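Local coordinates for protein kojibiose phosphorylase (Gut metagenome, PDB 6W0P) that belongs to glycoside hydrolase family 65 and combines an N-terminal beta-sandwich domain, a helical central catalytic domain and a small C-terminal domain, at residues S31-G36 with G122-T127; I157-D162 with I167-H172; E381-A386 with L448-K453. All coordinates share one frame; numbering follows the deposited sequence.

Contacts 1 and 2 both lie in the N-terminal domain and reach the same large antiparallel sheet, in strands 123-132 and 152-161. Their centres are about 20 Å apart, and their nearest atoms stay about 7 Å apart, without touching. Contact 1 packs a turn after helix 26-32 against that sheet. Contact 2 joins it to the five-stranded sheet that holds strand 165-174, farther from the centre of the chain. Contact 3 joins two helices of the central catalytic domain, on the opposite side of the chain's centre. Its centre is about 40 Å from that of contact 1 and about 55 Å from that of contact 2. The first two are apolar packing, whereas contact 3 is ionic.

Contact 1 (S31-G36 with G122-T127); sequences SIFSLG and GLYQRT
The rings of Phe33 and Tyr124 meet rim to rim, with neither lying over the face of the other. Their centroids are 6.0 Å apart and their planes are turned by 57°. CE1 of Tyr124 does the touching, 3.7 Å from CD2 of Phe33 and about as far from its CB. The backbone O of Phe33 lies over one face of the Tyr124 ring, 4.2 Å above the plane and shifted toward the rim. In Tyr124, CG stands opposite the backbone N (chi1 173°), which carries the ring to Phe33, just after helix 26-32; the two side chains cross at about a right angle. Leu35 extends the patch past the root of this ring. Its CD1 packs 3.9 Å from CB of Tyr124, while its CD2 lies 3.4 Å from O of Gly122. Gly122 has a positive phi and leads into strand 123-132. Leu117 and Leu145, on the two strands flanking that one, add apolar cover. The phenol end of Tyr124 finds its partner outside the contact, where OH is hydrogen-bonded to NH1 of Arg115. Phe33 and Leu35 are thus held to the sheet by buried van der Waals packing, with the tyrosine's polar end bonded separately.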
loop_
_atom_site.group_PDB
_atom_site.type_symbol
_atom_site.label_atom_id
_atom_site.label_comp_id
_atom_site.label_asym_id
_atom_site.label_seq_id
_atom_site.Cartn_x
_atom_site.Cartn_y
_atom_site.Cartn_z
ATOM N N SER A 31 -30.871 5.378 7.326
ATOM C CA SER A 31 -29.751 6.010 8.068
ATOM C C SER A 31 -30.304 7.132 8.967
ATOM O O SER A 31 -30.077 7.120 10.182
ATOM C CB SER A 31 -28.692 6.509 7.113
ATOM O OG SER A 31 -28.098 5.441 6.389
ATOM N N ILE A 32 -31.091 8.013 8.375
ATOM C CA ILE A 32 -31.576 9.278 8.989
ATOM C C ILE A 32 -32.461 8.950 10.178
ATOM O O ILE A 32 -32.336 9.618 11.226
ATOM C CB ILE A 32 -32.301 10.140 7.938
ATOM C CG1 ILE A 32 -31.298 10.712 6.935
ATOM C CG2 ILE A 32 -33.141 11.217 8.616
ATOM C CD1 ILE A 32 -31.924 11.499 5.807
ATOM N N PHE A 33 -33.334 7.965 10.007
ATOM C CA PHE A 33 -34.387 7.636 10.996
ATOM C C PHE A 33 -33.862 6.622 12.014
ATOM O O PHE A 33 -34.677 6.090 12.764
ATOM C CB PHE A 33 -35.638 7.134 10.280
ATOM C CG PHE A 33 -36.438 8.201 9.583
ATOM C CD1 PHE A 33 -36.036 8.711 8.360
ATOM C CD2 PHE A 33 -37.626 8.652 10.123
ATOM C CE1 PHE A 33 -36.796 9.669 7.700
ATOM C CE2 PHE A 33 -38.361 9.642 9.484
ATOM C CZ PHE A 33 -37.968 10.121 8.252
ATOM N N SER A 34 -32.555 6.358 12.034
ATOM C CA SER A 34 -31.909 5.387 12.954
ATOM C C SER A 34 -32.221 5.772 14.405
ATOM O O SER A 34 -32.170 6.987 14.748
ATOM C CB SER A 34 -30.409 5.314 12.752
ATOM O OG SER A 34 -30.072 4.780 11.474
ATOM N N LEU A 35 -32.491 4.764 15.237
ATOM C CA LEU A 35 -32.565 4.927 16.710
ATOM C C LEU A 35 -31.248 4.435 17.315
ATOM O O LEU A 35 -30.569 3.577 16.699
ATOM C CB LEU A 35 -33.749 4.123 17.260
ATOM C CG LEU A 35 -35.130 4.525 16.750
ATOM C CD1 LEU A 35 -36.206 3.662 17.398
ATOM C CD2 LEU A 35 -35.390 5.984 17.021
ATOM N N GLY A 36 -30.890 4.984 18.467
ATOM C CA GLY A 36 -29.691 4.572 19.206
ATOM C C GLY A 36 -29.808 4.968 20.652
ATOM O O GLY A 36 -30.469 5.986 20.931
ATOM N N GLY A 122 -38.057 9.797 20.611
ATOM C CA GLY A 122 -37.359 8.728 19.899
ATOM C C GLY A 122 -38.378 7.718 19.407
ATOM O O GLY A 122 -37.978 6.611 19.126
ATOM N N LEU A 123 -39.651 8.114 19.320
ATOM C CA LEU A 123 -40.718 7.278 18.734
ATOM C C LEU A 123 -40.496 7.257 17.222
ATOM O O LEU A 123 -40.418 8.347 16.589
ATOM C CB LEU A 123 -42.113 7.812 19.073
ATOM C CG LEU A 123 -43.233 7.038 18.372
ATOM C CD1 LEU A 123 -43.169 5.579 18.776
ATOM C CD2 LEU A 123 -44.612 7.602 18.678
ATOM N N TYR A 124 -40.311 6.059 16.682
ATOM C CA TYR A 124 -40.174 5.825 15.231
ATOM C C TYR A 124 -41.442 5.083 14.805
ATOM O O TYR A 124 -41.729 3.998 15.349
ATOM C CB TYR A 124 -38.862 5.103 14.913
ATOM C CG TYR A 124 -38.775 4.714 13.464
ATOM C CD1 TYR A 124 -38.841 5.680 12.481
ATOM C CD2 TYR A 124 -38.711 3.394 13.070
ATOM C CE1 TYR A 124 -38.810 5.351 11.140
ATOM C CE2 TYR A 124 -38.700 3.045 11.727
ATOM C CZ TYR A 124 -38.746 4.028 10.757
ATOM O OH TYR A 124 -38.754 3.716 9.427
ATOM N N GLN A 125 -42.199 5.690 13.895
ATOM C CA GLN A 125 -43.553 5.249 13.504
ATOM C C GLN A 125 -43.614 5.218 11.984
ATOM O O GLN A 125 -43.198 6.198 11.336
ATOM C CB GLN A 125 -44.614 6.184 14.084
ATOM C CG GLN A 125 -45.917 5.497 14.431
ATOM C CD GLN A 125 -46.943 6.464 14.969
ATOM O OE1 GLN A 125 -47.388 7.369 14.263
ATOM N NE2 GLN A 125 -47.333 6.273 16.226
ATOM N N ARG A 126 -44.121 4.116 11.454
ATOM C CA ARG A 126 -44.362 3.936 10.009
ATOM C C ARG A 126 -45.815 3.503 9.863
ATOM O O ARG A 126 -46.201 2.530 10.541
ATOM C CB ARG A 126 -43.335 2.958 9.434
ATOM C CG ARG A 126 -43.054 3.145 7.950
ATOM C CD ARG A 126 -41.857 2.327 7.500
ATOM N NE ARG A 126 -41.841 1.015 8.142
ATOM C CZ ARG A 126 -42.151 -0.145 7.556
ATOM N NH1 ARG A 126 -42.490 -0.195 6.279
ATOM N NH2 ARG A 126 -42.116 -1.264 8.264
ATOM N N THR A 127 -46.581 4.240 9.057
ATOM C CA THR A 127 -48.010 3.974 8.755
ATOM C C THR A 127 -48.157 3.781 7.234
ATOM O O THR A 127 -47.466 4.466 6.474
ATOM C CB THR A 127 -48.869 5.107 9.332
ATOM O OG1 THR A 127 -48.626 5.219 10.743
ATOM C CG2 THR A 127 -50.345 4.909 9.083
#

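Contact 2 (I157-D162 with I167-H172); sequences ISFESD and IKLELH
Phe159 reaches from its strand toward Ile167 and Leu169 on the facing strand. The bond from CA to CB heads toward strand 165-174 and sends the ring in among its aliphatic side chains. From CG to CZ, the ring has CD1 of Ile167 over one face, a CH-pi placement. The modelled spacing there is shorter than carbons allow, so the closeness is doubtful, and no more is claimed than that the methyl lies over the face. CG1 of Ile167 sits between the backbone N and the carbonyl carbon (chi1 74°), and from there CD1 extends over the ring. Farther out, at the ring edge, CE2 of Phe159 lies 4.0 Å from CD2 of Leu169. At the tip, CZ lies 4.1 Å from CD1 of Leu169.

The two strands belong to different sheets of the beta-sandwich and are consecutive in the chain. They form a beta-arch, facing each other through side chains. The axes of segments 157-161 and 167-172 come within 10.9 Å and run antiparallel, at 172°.

Ile157 continues the core one step along. Its CD1 packs 3.8 Å from CD2 of Leu171 and 4.2 Å from CD1 of Leu169. Ile94 and Ile247 fill in beside it.

Alternate residues of strand 165-174 carry a polar row. NZ of Lys168 makes a salt bridge with OE2 of Glu170 at 2.6 Å. NE2 of His172 donates to the anti lone pair of Glu170 OE1, at 3.1 Å and 151°. The acceptor lies close to the imidazole plane, so the bond holds the rotation of that ring.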
loop_
_atom_site.group_PDB
_atom_site.type_symbol
_atom_site.label_atom_id
_atom_site.label_comp_id
_atom_site.label_asym_id
_atom_site.label_seq_id
_atom_site.Cartn_x
_atom_site.Cartn_y
_atom_site.Cartn_z
ATOM N N ILE A 157 -47.349 -3.101 16.875
ATOM C CA ILE A 157 -47.930 -3.347 15.532
ATOM C C ILE A 157 -49.452 -3.355 15.693
ATOM O O ILE A 157 -49.964 -4.178 16.482
ATOM C CB ILE A 157 -47.407 -4.669 14.940
ATOM C CG1 ILE A 157 -45.882 -4.761 15.001
ATOM C CG2 ILE A 157 -47.921 -4.841 13.523
ATOM C CD1 ILE A 157 -45.345 -6.163 14.837
ATOM N N SER A 158 -50.128 -2.462 14.972
ATOM C CA SER A 158 -51.602 -2.404 14.870
ATOM C C SER A 158 -52.063 -2.652 13.421
ATOM O O SER A 158 -51.386 -2.216 12.470
ATOM C CB SER A 158 -52.100 -1.105 15.376
ATOM O OG SER A 158 -52.021 -0.137 14.361
ATOM N N PHE A 159 -53.208 -3.316 13.279
ATOM C CA PHE A 159 -53.856 -3.665 11.993
ATOM C C PHE A 159 -55.273 -3.084 12.017
ATOM O O PHE A 159 -55.960 -3.233 13.048
ATOM C CB PHE A 159 -53.876 -5.186 11.831
ATOM C CG PHE A 159 -52.527 -5.864 11.778
ATOM C CD1 PHE A 159 -51.863 -6.037 10.576
ATOM C CD2 PHE A 159 -51.943 -6.377 12.920
ATOM C CE1 PHE A 159 -50.640 -6.679 10.523
ATOM C CE2 PHE A 159 -50.715 -7.015 12.866
ATOM C CZ PHE A 159 -50.069 -7.172 11.667
ATOM N N GLU A 160 -55.689 -2.391 10.961
ATOM C CA GLU A 160 -57.112 -1.978 10.840
ATOM C C GLU A 160 -57.587 -2.263 9.417
ATOM O O GLU A 160 -57.198 -1.499 8.503
ATOM C CB GLU A 160 -57.334 -0.513 11.218
ATOM C CG GLU A 160 -58.815 -0.137 11.211
ATOM C CD GLU A 160 -59.172 1.178 11.891
ATOM O OE1 GLU A 160 -58.323 1.713 12.642
ATOM O OE2 GLU A 160 -60.300 1.673 11.649
ATOM N N SER A 161 -58.399 -3.317 9.260
ATOM C CA SER A 161 -58.984 -3.764 7.970
ATOM C C SER A 161 -60.329 -3.079 7.744
ATOM O O SER A 161 -61.091 -2.952 8.717
ATOM C CB SER A 161 -59.139 -5.259 7.942
ATOM O OG SER A 161 -59.398 -5.698 6.617
ATOM N N ASP A 162 -60.611 -2.658 6.511
ATOM C CA ASP A 162 -61.942 -2.109 6.121
ATOM C C ASP A 162 -62.957 -3.260 5.968
ATOM O O ASP A 162 -64.149 -2.960 5.965
ATOM C CB ASP A 162 -61.869 -1.196 4.883
ATOM C CG ASP A 162 -61.493 -1.885 3.572
ATOM O OD1 ASP A 162 -61.060 -3.079 3.614
ATOM O OD2 ASP A 162 -61.630 -1.232 2.503
ATOM N N ILE A 167 -55.303 -12.569 8.859
ATOM C CA ILE A 167 -53.882 -12.352 8.481
ATOM C C ILE A 167 -53.026 -13.225 9.378
ATOM O O ILE A 167 -53.503 -13.609 10.460
ATOM C CB ILE A 167 -53.480 -10.871 8.602
ATOM C CG1 ILE A 167 -53.323 -10.450 10.066
ATOM C CG2 ILE A 167 -54.467 -9.988 7.859
ATOM C CD1 ILE A 167 -52.706 -9.082 10.230
ATOM N N LYS A 168 -51.799 -13.472 8.940
ATOM C CA LYS A 168 -50.767 -14.125 9.761
ATOM C C LYS A 168 -49.685 -13.099 10.087
ATOM O O LYS A 168 -49.267 -12.384 9.177
ATOM C CB LYS A 168 -50.176 -15.320 9.019
ATOM C CG LYS A 168 -49.483 -16.305 9.943
ATOM C CD LYS A 168 -48.312 -17.032 9.326
ATOM C CE LYS A 168 -47.574 -17.837 10.375
ATOM N NZ LYS A 168 -46.686 -18.843 9.754
ATOM N N LEU A 169 -49.267 -13.034 11.346
ATOM C CA LEU A 169 -48.140 -12.191 11.802
ATOM C C LEU A 169 -47.109 -13.112 12.434
ATOM O O LEU A 169 -47.522 -13.954 13.268
ATOM C CB LEU A 169 -48.666 -11.161 12.799
ATOM C CG LEU A 169 -47.616 -10.360 13.563
ATOM C CD1 LEU A 169 -46.840 -9.421 12.650
ATOM C CD2 LEU A 169 -48.281 -9.582 14.665
ATOM N N GLU A 170 -45.854 -13.006 11.987
ATOM C CA GLU A 170 -44.677 -13.688 12.583
ATOM C C GLU A 170 -43.771 -12.614 13.210
ATOM O O GLU A 170 -43.421 -11.682 12.494
ATOM C CB GLU A 170 -43.913 -14.485 11.526
ATOM C CG GLU A 170 -44.739 -15.560 10.835
ATOM C CD GLU A 170 -44.017 -16.367 9.758
ATOM O OE1 GLU A 170 -42.832 -16.078 9.474
ATOM O OE2 GLU A 170 -44.643 -17.274 9.188
ATOM N N LEU A 171 -43.431 -12.748 14.492
ATOM C CA LEU A 171 -42.356 -11.975 15.154
ATOM C C LEU A 171 -41.088 -12.837 15.203
ATOM O O LEU A 171 -41.147 -13.972 15.739
ATOM C CB LEU A 171 -42.784 -11.544 16.563
ATOM C CG LEU A 171 -44.121 -10.820 16.695
ATOM C CD1 LEU A 171 -44.260 -10.267 18.100
ATOM C CD2 LEU A 171 -44.267 -9.709 15.669
ATOM N N HIS A 172 -39.980 -12.288 14.692
ATOM C CA HIS A 172 -38.666 -12.971 14.603
ATOM C C HIS A 172 -37.628 -12.282 15.501
ATOM O O HIS A 172 -37.615 -11.030 15.561
ATOM C CB HIS A 172 -38.179 -12.982 13.157
ATOM C CG HIS A 172 -39.031 -13.732 12.191
ATOM N ND1 HIS A 172 -38.484 -14.554 11.221
ATOM C CD2 HIS A 172 -40.364 -13.755 11.996
ATOM C CE1 HIS A 172 -39.448 -15.053 10.478
ATOM N NE2 HIS A 172 -40.607 -14.584 10.936
#

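Contact 3 (E381-A386 with L448-K453)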
loop_
_atom_site.group_PDB
_atom_site.type_symbol
_atom_site.label_atom_id
_atom_site.label_comp_id
_atom_site.label_asym_id
_atom_site.label_seq_id
_atom_site.Cartn_x
_atom_site.Cartn_y
_atom_site.Cartn_z
ATOM N N GLU A 381 -3.832 -2.012 24.621
ATOM C CA GLU A 381 -3.836 -2.082 23.131
ATOM C C GLU A 381 -2.951 -0.978 22.542
ATOM O O GLU A 381 -2.238 -1.257 21.557
ATOM C CB GLU A 381 -5.259 -1.969 22.596
ATOM C CG GLU A 381 -6.087 -3.209 22.876
ATOM C CD GLU A 381 -6.630 -3.358 24.285
ATOM O OE1 GLU A 381 -6.575 -2.386 25.088
ATOM O OE2 GLU A 381 -7.105 -4.460 24.574
ATOM N N ALA A 382 -2.982 0.217 23.135
ATOM C CA ALA A 382 -2.208 1.388 22.673
ATOM C C ALA A 382 -0.714 1.137 22.926
ATOM O O ALA A 382 0.135 1.627 22.131
ATOM C CB ALA A 382 -2.703 2.650 23.339
ATOM N N LYS A 383 -0.383 0.406 23.988
ATOM C CA LYS A 383 1.032 0.082 24.322
ATOM C C LYS A 383 1.560 -0.974 23.348
ATOM O O LYS A 383 2.729 -0.857 22.938
ATOM C CB LYS A 383 1.170 -0.370 25.775
ATOM C CG LYS A 383 1.140 0.764 26.786
ATOM C CD LYS A 383 0.563 0.353 28.112
ATOM C CE LYS A 383 1.604 0.026 29.154
ATOM N NZ LYS A 383 0.937 -0.371 30.419
ATOM N N ALA A 384 0.735 -1.946 22.969
ATOM C CA ALA A 384 1.101 -2.965 21.963
ATOM C C ALA A 384 1.287 -2.268 20.604
ATOM O O ALA A 384 2.227 -2.635 19.864
ATOM C CB ALA A 384 0.062 -4.071 21.940
ATOM N N ARG A 385 0.474 -1.247 20.317
ATOM C CA ARG A 385 0.552 -0.482 19.053
ATOM C C ARG A 385 1.880 0.266 18.997
ATOM O O ARG A 385 2.483 0.279 17.912
ATOM C CB ARG A 385 -0.607 0.509 18.889
ATOM C CG ARG A 385 -0.605 1.251 17.557
ATOM C CD ARG A 385 -0.497 0.365 16.325
ATOM N NE ARG A 385 -0.259 1.141 15.108
ATOM C CZ ARG A 385 0.032 0.651 13.896
ATOM N NH1 ARG A 385 0.188 -0.647 13.689
ATOM N NH2 ARG A 385 0.217 1.488 12.892
ATOM N N ALA A 386 2.282 0.920 20.086
ATOM C CA ALA A 386 3.573 1.644 20.170
ATOM C C ALA A 386 4.713 0.666 19.841
ATOM O O ALA A 386 5.608 1.044 19.044
ATOM C CB ALA A 386 3.746 2.297 21.524
ATOM N N LEU A 448 -1.313 10.162 30.624
ATOM C CA LEU A 448 -0.439 11.271 30.156
ATOM C C LEU A 448 1.029 10.801 30.119
ATOM O O LEU A 448 1.777 11.220 29.178
ATOM C CB LEU A 448 -0.604 12.478 31.076
ATOM C CG LEU A 448 -1.955 13.195 31.016
ATOM C CD1 LEU A 448 -1.949 14.390 31.962
ATOM C CD2 LEU A 448 -2.288 13.654 29.594
ATOM N N VAL A 449 1.457 9.986 31.096
ATOM C CA VAL A 449 2.866 9.495 31.166
ATOM C C VAL A 449 3.069 8.529 29.999
ATOM O O VAL A 449 4.077 8.649 29.297
ATOM C CB VAL A 449 3.194 8.866 32.538
ATOM C CG1 VAL A 449 4.467 8.024 32.504
ATOM C CG2 VAL A 449 3.290 9.938 33.610
ATOM N N GLU A 450 2.113 7.623 29.792
ATOM C CA GLU A 450 2.197 6.619 28.701
ATOM C C GLU A 450 2.239 7.333 27.345
ATOM O O GLU A 450 3.081 6.932 26.524
ATOM C CB GLU A 450 1.049 5.605 28.771
ATOM C CG GLU A 450 1.105 4.713 30.005
ATOM C CD GLU A 450 2.288 3.759 30.117
ATOM O OE1 GLU A 450 3.082 3.669 29.153
ATOM O OE2 GLU A 450 2.430 3.134 31.193
ATOM N N ILE A 451 1.383 8.342 27.109
ATOM C CA ILE A 451 1.350 9.068 25.802
ATOM C C ILE A 451 2.672 9.809 25.629
ATOM O O ILE A 451 3.258 9.709 24.537
ATOM C CB ILE A 451 0.149 10.019 25.672
ATOM C CG1 ILE A 451 -1.176 9.254 25.628
ATOM C CG2 ILE A 451 0.311 10.929 24.465
ATOM C CD1 ILE A 451 -2.351 10.102 26.023
ATOM N N SER A 452 3.154 10.491 26.669
ATOM C CA SER A 452 4.447 11.221 26.639
ATOM C C SER A 452 5.586 10.249 26.307
ATOM O O SER A 452 6.401 10.589 25.455
ATOM C CB SER A 452 4.679 11.992 27.907
ATOM O OG SER A 452 3.620 12.913 28.099
ATOM N N LYS A 453 5.621 9.072 26.928
ATOM C CA LYS A 453 6.640 8.021 26.631
ATOM C C LYS A 453 6.652 7.680 25.134
ATOM O O LYS A 453 7.750 7.592 24.542
ATOM C CB LYS A 453 6.342 6.763 27.441
ATOM C CG LYS A 453 6.898 6.787 28.849
ATOM C CD LYS A 453 6.423 5.630 29.706
ATOM C CE LYS A 453 6.797 4.252 29.200
ATOM N NZ LYS A 453 5.887 3.221 29.764
HETATM O O HOH W 1 0.071 1.567 32.022
#
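Lys383 and Glu450 join helix 379-388 to helix 437-458 by a long, water-bridged ion pair. Both helices lie in the central catalytic domain, which in family 65 is an (alpha/alpha)6 barrel. The nearest approach is CE of Lys383 to OE2 of Glu450, at 3.8 Å. NZ of Lys383 is 3.9 Å from the same oxygen, so the direct salt bridge is long. One water closes the gap. It accepts from NZ of Lys383 at 2.7 Å and donates to OE2 of Glu450 at 3.0 Å.

The other carboxylate oxygen is taken within its own helix. NZ of Lys453 makes a salt bridge with OE1 of Glu450 at 2.9 Å, approaching on the syn side and 29° out of the carboxylate plane. The buried carboxylate therefore has a partner for each oxygen, and the two lysines gathered round it would favour its charged form. The Glu450 chain bends at CB-CG (chi2 -65°), which carries the carboxylate round to Lys383. The lysine bends in turn at CG-CD (chi3 99°).

Further residues set these groups in place. Lys383 NZ has its stronger partner in Glu380, with a salt bridge to OE2. Lys453 NZ also bonds O of Cys518, in helix 513-518. The backbone of Ala382 bonds that of Cys395 and the backbone of Glu450 that of Ala394, so the loop that follows helix 379-388 is bonded to both helices.

Behind Glu450, OG of Ser452 donates to O of Leu448 at 2.7 Å. That oxygen also accepts the helical bond from N of Ser452 at 3.0 Å, and the two donors approach from opposite faces of its carbonyl plane.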